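Local coordinates for protein translation elongation factor 1A (Methanosarcina mazei, PDB 3WND) that probably serves translation as an elongation factor related to SelB, EF-Tu and aIF2 gamma, and in its GTP-bound form binds cysteinyl-tRNA(Cys), at residues A67-Y70 / K75-I78; K44-S47 / T51-N54; C103-D108 / L359-A364. All blocks are in the same frame, centred on the assembly; numbering follows the deposited sequence.

In the fold
Contact 1 is the buried one: it joins a turn after strand 61-66 to helix 74-83 inside the GTPase-like domain, through a serine hydroxyl and a tyrosine-leucine pair. Contact 2, partly buried, is an antiparallel hairpin at one edge of that domain's mixed sheet, held by backbone hydrogen bonds and bridged by water. Contact 3 is also partly buried but spans two domains, with Ile105 and Ala106 of helix 98-109 meeting Gln361 and Phe363 of the C-terminal beta domain. Contact 1 stands between the others: His68 comes up to Thr51 and Ser47 of contact 2, while Ile78 CD1 is 3.6 Å from Phe363 CZ of contact 3. Contacts 2 and 3 do not touch, their nearest atoms being about 15 Å apart.

Contact 1 of 3, residues A67-Y70 / K75-I78; sequences AHSY and KSLI
The type I beta turn Ala67 to Tyr70, which follows strand 61-66 in the GTPase-like domain, packs on Ser76 and Leu77 of helix 74-83. Its closing bond, Tyr70 N to Ala67 O, measures 3.1 Å. Into the turn reaches Ser76, with OG anti to the backbone N (chi1 175°), a torsion that directs Ser76 OG at the turn, 3.2 Å from Ala67 C and 3.5 Å from Ala67 CB. The same OG lies 3.2 Å from Ser69 N, although its firm partner is Asp49 O, which also takes a hydrogen bond from Ser69 OG. One carbonyl thus ties together a hydroxyl of the turn and a hydroxyl of the helix, while Ser69 CB and Ser76 CB meet at 3.7 Å. By its place after the strand's terminal aspartate, the turn probably corresponds to the start of the switch II region in translational GTPases, consistent with His68 and Tyr70 lying near Thr35 and Arg34, both GDP-binding residues, though no GDP is bound to this chain. The apolar half of the contact belongs to Tyr70 and Leu77, whose side chains run side by side in the same direction. Leu77 CB touches the ring at Tyr70 CD1 (3.8 Å). Further out, Leu77 CD2 makes a CH-pi contact over one face, displaced toward the rim, 4.2 Å from the Tyr70 ring centroid and 24° off the normal. Tyr70 OH hydrogen-bonds Glu102.

Contact 2 of 3, residues K44-S47 / T51-N54; sequences KGTS and TMYN
Gly45 N donates to Met52 O at 2.7 Å, the shortest sound polar bond between the strands. The next bond runs the other way, Met52 N reaching Thr46 O at 2.9 Å. Both backbone polar groups of Met52 are therefore used, by two successive residues opposite. That is the mark of a beta bulge, and the register accordingly slips by one residue between the Lys44-Tyr53 and Ser47-Thr51 non-hydrogen-bonded pairs. Strand 43-47 is an outer strand of the mixed sheet, and its hairpin partner 51-55 is bonded onward to strand 61-66. Beside the bulge, Asn54 ND2 donates to two waters. Water 2, 3.2 Å from Asn54 ND2, also accepts from Thr46 N, so it bridges Thr46 and Asn54 across the hairpin; water 1, 2.9 Å from Asn54 ND2, gives only a weak bond to Lys44 O. Met52 CG packs on Thr46 CB at 3.7 Å. With Tyr53 CG anti to the carbonyl carbon (chi1 -69°), the ring is set beside Lys44, whose extended chain crosses it obliquely, Lys44 CB lying 3.7 Å from Tyr53 CE2. Lys44 CG rests on Thr51 CG2 at 3.8 Å. Cutting Tyr53 back to an alanine is likely to open a gap between the hairpin and helix 34-39, where the ring meets Thr35, Ala38 and Ala39, and to leave the Lys44 chain freer to turn.

Contact 3 of 3, residues C103-D108 / L359-A364; sequences CIIALD and LTQRFA
Gln361 meets Ile105 from the opposite direction, at the interface where helix 98-109 of the GTPase-like domain faces the C-terminal beta domain. Its chain leaves CB with CG anti to the backbone N (chi1 -169°), which carries Gln361 CG to 3.5 Å from Ile105 CD1. The next carbon, Gln361 CD, lies 3.7 Å from the same methyl. A bend at chi2 then turns the amide back over its own loop, with Ile105 CG2 beside it, 3.9 Å from Gln361 OE1. There the two ends of the amide grip the start of strand 363-369. Phe363 N donates to Gln361 OE1 at 2.9 Å, approaching from above the carbonyl plane, 41° out of it. Gln361 NE2 gives one hydrogen to Phe363 O, also at 2.9 Å, in the carbonyl plane and on a lone pair; it bonds Phe292 O as well. This pairing fixes the amide's rotation. The phenyl ring spans helices 98-109 and 74-83, touching Leu74 and Ile78 of the latter. Across the interface Ala106 CB makes a CH-pi contact over one face of the Phe363 ring, 3.9 Å from its centroid and 22° off the normal, shifted toward the rim so that Phe363 CE2 is its nearest ring atom at 3.6 Å.

Contact 1 of 3, residues A67-Y70 / K75-I78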
loop_
_atom_site.group_PDB
_atom_site.type_symbol
_atom_site.label_atom_id
_atom_site.label_comp_id
_atom_site.label_asym_id
_atom_site.label_seq_id
_atom_site.Cartn_x
_atom_site.Cartn_y
_atom_site.Cartn_z
ATOM N N ALA A 67 -4.159 7.580 4.060
ATOM C CA ALA A 67 -3.497 8.255 2.897
ATOM C C ALA A 67 -3.999 9.705 2.737
ATOM O O ALA A 67 -4.756 10.066 1.778
ATOM C CB ALA A 67 -3.818 7.434 1.604
ATOM N N HIS A 68 -3.656 10.543 3.712
ATOM C CA HIS A 68 -4.315 11.855 3.796
ATOM C C HIS A 68 -3.970 12.831 2.735
ATOM O O HIS A 68 -4.672 13.839 2.624
ATOM C CB HIS A 68 -4.148 12.474 5.215
ATOM C CG HIS A 68 -2.721 12.879 5.515
ATOM N ND1 HIS A 68 -1.846 12.114 6.293
ATOM C CD2 HIS A 68 -1.965 13.870 4.963
ATOM C CE1 HIS A 68 -0.662 12.689 6.314
ATOM N NE2 HIS A 68 -0.708 13.782 5.533
ATOM N N SER A 69 -2.890 12.566 1.967
ATOM C CA SER A 69 -2.474 13.426 0.869
ATOM C C SER A 69 -3.025 13.003 -0.480
ATOM O O SER A 69 -2.726 13.593 -1.452
ATOM C CB SER A 69 -0.922 13.692 0.793
ATOM O OG SER A 69 -0.473 14.067 2.045
ATOM N N TYR A 70 -3.881 11.994 -0.484
ATOM C CA TYR A 70 -4.674 11.640 -1.681
ATOM C C TYR A 70 -6.041 12.298 -1.435
ATOM O O TYR A 70 -6.581 12.183 -0.316
ATOM C CB TYR A 70 -4.751 10.093 -1.756
ATOM C CG TYR A 70 -5.660 9.670 -2.864
ATOM C CD1 TYR A 70 -5.180 9.605 -4.209
ATOM C CD2 TYR A 70 -7.036 9.534 -2.617
ATOM C CE1 TYR A 70 -6.048 9.333 -5.246
ATOM C CE2 TYR A 70 -7.933 9.281 -3.689
ATOM C CZ TYR A 70 -7.432 9.140 -4.965
ATOM O OH TYR A 70 -8.258 8.906 -6.012
ATOM N N LYS A 75 1.231 9.206 -4.817
ATOM C CA LYS A 75 2.223 8.566 -3.931
ATOM C C LYS A 75 1.631 8.266 -2.540
ATOM O O LYS A 75 1.913 7.209 -1.936
ATOM C CB LYS A 75 3.473 9.500 -3.867
ATOM C CG LYS A 75 4.457 9.242 -2.716
ATOM C CD LYS A 75 5.599 10.259 -2.734
ATOM C CE LYS A 75 6.685 9.912 -1.655
ATOM N NZ LYS A 75 7.990 10.659 -1.777
ATOM N N SER A 76 0.775 9.187 -2.021
ATOM C CA SER A 76 0.211 8.940 -0.694
ATOM C C SER A 76 -0.618 7.653 -0.739
ATOM O O SER A 76 -0.483 6.767 0.141
ATOM C CB SER A 76 -0.640 10.154 -0.285
ATOM O OG SER A 76 -1.337 9.903 1.013
ATOM N N LEU A 77 -1.486 7.554 -1.741
ATOM C CA LEU A 77 -2.330 6.365 -1.854
ATOM C C LEU A 77 -1.516 5.085 -2.089
ATOM O O LEU A 77 -1.751 4.051 -1.476
ATOM C CB LEU A 77 -3.307 6.555 -3.028
ATOM C CG LEU A 77 -4.256 5.375 -3.353
ATOM C CD1 LEU A 77 -5.277 5.180 -2.271
ATOM C CD2 LEU A 77 -4.912 5.672 -4.707
ATOM N N ILE A 78 -0.592 5.153 -3.046
ATOM C CA ILE A 78 0.108 3.935 -3.451
ATOM C C ILE A 78 1.042 3.497 -2.341
ATOM O O ILE A 78 1.224 2.321 -2.127
ATOM C CB ILE A 78 0.781 4.081 -4.816
ATOM C CG1 ILE A 78 -0.263 4.458 -5.910
ATOM C CG2 ILE A 78 1.615 2.790 -5.082
ATOM C CD1 ILE A 78 -1.429 3.456 -5.968
#

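Contact 2 of 3, residues K44-S47 / T51-N54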
loop_
_atom_site.group_PDB
_atom_site.type_symbol
_atom_site.label_atom_id
_atom_site.label_comp_id
_atom_site.label_asym_id
_atom_site.label_seq_id
_atom_site.Cartn_x
_atom_site.Cartn_y
_atom_site.Cartn_z
ATOM N N LYS A 44 -2.291 8.240 16.926
ATOM C CA LYS A 44 -1.555 8.915 15.919
ATOM C C LYS A 44 -0.071 8.680 16.158
ATOM O O LYS A 44 0.461 8.927 17.267
ATOM C CB LYS A 44 -1.890 10.375 15.838
ATOM C CG LYS A 44 -1.340 11.095 14.611
ATOM C CD LYS A 44 -1.952 12.507 14.502
ATOM C CE LYS A 44 -1.121 13.206 13.458
ATOM N NZ LYS A 44 -1.352 14.652 13.227
ATOM N N GLY A 45 0.610 8.184 15.096
ATOM C CA GLY A 45 2.041 7.922 15.165
ATOM C C GLY A 45 2.734 8.728 14.090
ATOM O O GLY A 45 2.477 9.921 13.908
ATOM N N THR A 46 3.561 8.023 13.290
ATOM C CA THR A 46 4.343 8.682 12.229
ATOM C C THR A 46 3.434 9.406 11.249
ATOM O O THR A 46 2.394 8.885 10.828
ATOM C CB THR A 46 5.140 7.586 11.475
ATOM O OG1 THR A 46 5.942 6.907 12.441
ATOM C CG2 THR A 46 6.050 8.225 10.502
ATOM N N SER A 47 3.792 10.613 10.895
ATOM C CA SER A 47 2.999 11.432 10.007
ATOM C C SER A 47 3.878 12.203 9.032
ATOM O O SER A 47 4.734 12.923 9.466
ATOM C CB SER A 47 2.194 12.424 10.866
ATOM O OG SER A 47 1.228 13.135 10.078
ATOM N N THR A 51 -0.324 9.068 7.303
ATOM C CA THR A 51 -0.275 9.021 8.784
ATOM C C THR A 51 -0.667 7.682 9.344
ATOM O O THR A 51 -1.669 7.109 8.953
ATOM C CB THR A 51 -1.175 10.159 9.409
ATOM O OG1 THR A 51 -0.765 11.453 8.892
ATOM C CG2 THR A 51 -1.114 10.191 10.885
ATOM N N MET A 52 0.174 7.173 10.260
ATOM C CA MET A 52 -0.047 5.895 10.864
ATOM C C MET A 52 -0.806 6.131 12.127
ATOM O O MET A 52 -0.511 7.088 12.876
ATOM C CB MET A 52 1.194 5.180 11.359
ATOM C CG MET A 52 2.450 5.269 10.534
ATOM S SD MET A 52 2.166 5.277 8.768
ATOM C CE MET A 52 2.407 3.577 8.440
ATOM N N TYR A 53 -1.748 5.259 12.373
ATOM C CA TYR A 53 -2.510 5.222 13.604
ATOM C C TYR A 53 -2.336 3.826 14.134
ATOM O O TYR A 53 -2.803 2.843 13.551
ATOM C CB TYR A 53 -4.014 5.522 13.390
ATOM C CG TYR A 53 -4.213 6.974 12.993
ATOM C CD1 TYR A 53 -4.148 7.370 11.667
ATOM C CD2 TYR A 53 -4.463 7.953 13.964
ATOM C CE1 TYR A 53 -4.256 8.724 11.291
ATOM C CE2 TYR A 53 -4.619 9.304 13.601
ATOM C CZ TYR A 53 -4.526 9.677 12.270
ATOM O OH TYR A 53 -4.699 10.971 11.836
ATOM N N ASN A 54 -1.548 3.747 15.202
ATOM C CA ASN A 54 -1.238 2.442 15.780
ATOM C C ASN A 54 -2.173 1.997 16.830
ATOM O O ASN A 54 -2.650 2.779 17.707
ATOM C CB ASN A 54 0.181 2.477 16.359
ATOM C CG ASN A 54 1.190 2.933 15.328
ATOM O OD1 ASN A 54 1.375 2.258 14.295
ATOM N ND2 ASN A 54 1.857 4.052 15.581
HETATM O O HOH W 1 1.248 5.798 17.836
HETATM O O HOH W 2 4.189 5.250 13.819
#

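Contact 3 of 3, residues C103-D108 / L359-A364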
loop_
_atom_site.group_PDB
_atom_site.type_symbol
_atom_site.label_atom_id
_atom_site.label_comp_id
_atom_site.label_asym_id
_atom_site.label_seq_id
_atom_site.Cartn_x
_atom_site.Cartn_y
_atom_site.Cartn_z
ATOM N N CYS A 103 -9.858 5.354 -7.104
ATOM C CA CYS A 103 -9.411 4.346 -6.058
ATOM C C CYS A 103 -9.788 2.909 -6.413
ATOM O O CYS A 103 -9.008 1.985 -6.194
ATOM C CB CYS A 103 -10.079 4.662 -4.681
ATOM S SG CYS A 103 -9.271 6.090 -3.900
ATOM N N ILE A 104 -11.057 2.705 -6.880
ATOM C CA ILE A 104 -11.463 1.390 -7.337
ATOM C C ILE A 104 -10.576 0.891 -8.452
ATOM O O ILE A 104 -10.124 -0.230 -8.420
ATOM C CB ILE A 104 -12.940 1.436 -7.813
ATOM C CG1 ILE A 104 -13.814 1.631 -6.553
ATOM C CG2 ILE A 104 -13.341 0.156 -8.595
ATOM C CD1 ILE A 104 -15.288 1.885 -6.901
ATOM N N ILE A 105 -10.259 1.756 -9.440
ATOM C CA ILE A 105 -9.412 1.361 -10.535
ATOM C C ILE A 105 -8.002 1.019 -10.018
ATOM O O ILE A 105 -7.416 -0.013 -10.439
ATOM C CB ILE A 105 -9.385 2.481 -11.581
ATOM C CG1 ILE A 105 -10.685 2.401 -12.399
ATOM C CG2 ILE A 105 -8.181 2.256 -12.500
ATOM C CD1 ILE A 105 -10.957 3.668 -13.168
ATOM N N ALA A 106 -7.503 1.822 -9.099
ATOM C CA ALA A 106 -6.154 1.538 -8.544
ATOM C C ALA A 106 -6.102 0.218 -7.820
ATOM O O ALA A 106 -5.160 -0.564 -8.020
ATOM C CB ALA A 106 -5.679 2.629 -7.603
ATOM N N LEU A 107 -7.110 -0.038 -6.943
ATOM C CA LEU A 107 -7.094 -1.299 -6.207
ATOM C C LEU A 107 -7.128 -2.444 -7.191
ATOM O O LEU A 107 -6.465 -3.498 -6.968
ATOM C CB LEU A 107 -8.339 -1.338 -5.314
ATOM C CG LEU A 107 -8.288 -0.385 -4.085
ATOM C CD1 LEU A 107 -9.710 -0.257 -3.450
ATOM C CD2 LEU A 107 -7.247 -0.892 -3.042
ATOM N N ASP A 108 -7.933 -2.295 -8.254
ATOM C CA ASP A 108 -8.094 -3.414 -9.197
ATOM C C ASP A 108 -6.843 -3.621 -10.047
ATOM O O ASP A 108 -6.414 -4.766 -10.238
ATOM C CB ASP A 108 -9.379 -3.176 -10.041
ATOM C CG ASP A 108 -9.656 -4.298 -10.952
ATOM O OD1 ASP A 108 -9.997 -5.428 -10.508
ATOM O OD2 ASP A 108 -9.663 -3.983 -12.154
ATOM N N LEU A 359 -4.139 13.420 -16.054
ATOM C CA LEU A 359 -5.523 13.028 -16.358
ATOM C C LEU A 359 -6.442 13.195 -15.159
ATOM O O LEU A 359 -6.008 13.492 -14.042
ATOM C CB LEU A 359 -5.550 11.574 -16.875
ATOM C CG LEU A 359 -4.769 11.379 -18.178
ATOM C CD1 LEU A 359 -4.724 9.914 -18.627
ATOM C CD2 LEU A 359 -5.366 12.275 -19.279
ATOM N N THR A 360 -7.743 12.988 -15.379
ATOM C CA THR A 360 -8.657 12.968 -14.221
ATOM C C THR A 360 -8.573 11.673 -13.430
ATOM O O THR A 360 -8.437 11.690 -12.194
ATOM C CB THR A 360 -10.136 13.133 -14.709
ATOM O OG1 THR A 360 -10.210 14.299 -15.517
ATOM C CG2 THR A 360 -11.111 13.264 -13.544
ATOM N N GLN A 361 -8.714 10.585 -14.136
ATOM C CA GLN A 361 -8.502 9.231 -13.571
ATOM C C GLN A 361 -7.017 9.003 -14.050
ATOM O O GLN A 361 -6.761 8.840 -15.210
ATOM C CB GLN A 361 -9.496 8.254 -14.205
ATOM C CG GLN A 361 -9.561 6.870 -13.515
ATOM C CD GLN A 361 -8.259 6.105 -13.602
ATOM O OE1 GLN A 361 -7.466 6.090 -12.607
ATOM N NE2 GLN A 361 -7.997 5.499 -14.781
ATOM N N ARG A 362 -6.110 8.937 -13.082
ATOM C CA ARG A 362 -4.688 9.028 -13.415
ATOM C C ARG A 362 -4.003 7.681 -13.623
ATOM O O ARG A 362 -2.866 7.639 -14.023
ATOM C CB ARG A 362 -3.955 9.824 -12.334
ATOM C CG ARG A 362 -4.451 11.244 -12.304
ATOM C CD ARG A 362 -4.042 12.040 -11.068
ATOM N NE ARG A 362 -4.913 11.678 -9.942
ATOM C CZ ARG A 362 -4.838 12.237 -8.740
ATOM N NH1 ARG A 362 -3.915 13.211 -8.434
ATOM N NH2 ARG A 362 -5.678 11.803 -7.807
ATOM N N PHE A 363 -4.636 6.591 -13.234
ATOM C CA PHE A 363 -3.983 5.266 -13.364
ATOM C C PHE A 363 -4.175 4.709 -14.736
ATOM O O PHE A 363 -5.293 4.639 -15.254
ATOM C CB PHE A 363 -4.487 4.284 -12.305
ATOM C CG PHE A 363 -4.004 4.646 -10.927
ATOM C CD1 PHE A 363 -2.650 4.415 -10.549
ATOM C CD2 PHE A 363 -4.832 5.349 -10.046
ATOM C CE1 PHE A 363 -2.213 4.858 -9.240
ATOM C CE2 PHE A 363 -4.389 5.796 -8.790
ATOM C CZ PHE A 363 -3.084 5.506 -8.367
ATOM N N ALA A 364 -3.046 4.345 -15.339
ATOM C CA ALA A 364 -3.025 3.938 -16.722
ATOM C C ALA A 364 -2.860 2.450 -16.959
ATOM O O ALA A 364 -3.367 1.931 -17.948
ATOM C CB ALA A 364 -1.911 4.723 -17.465
#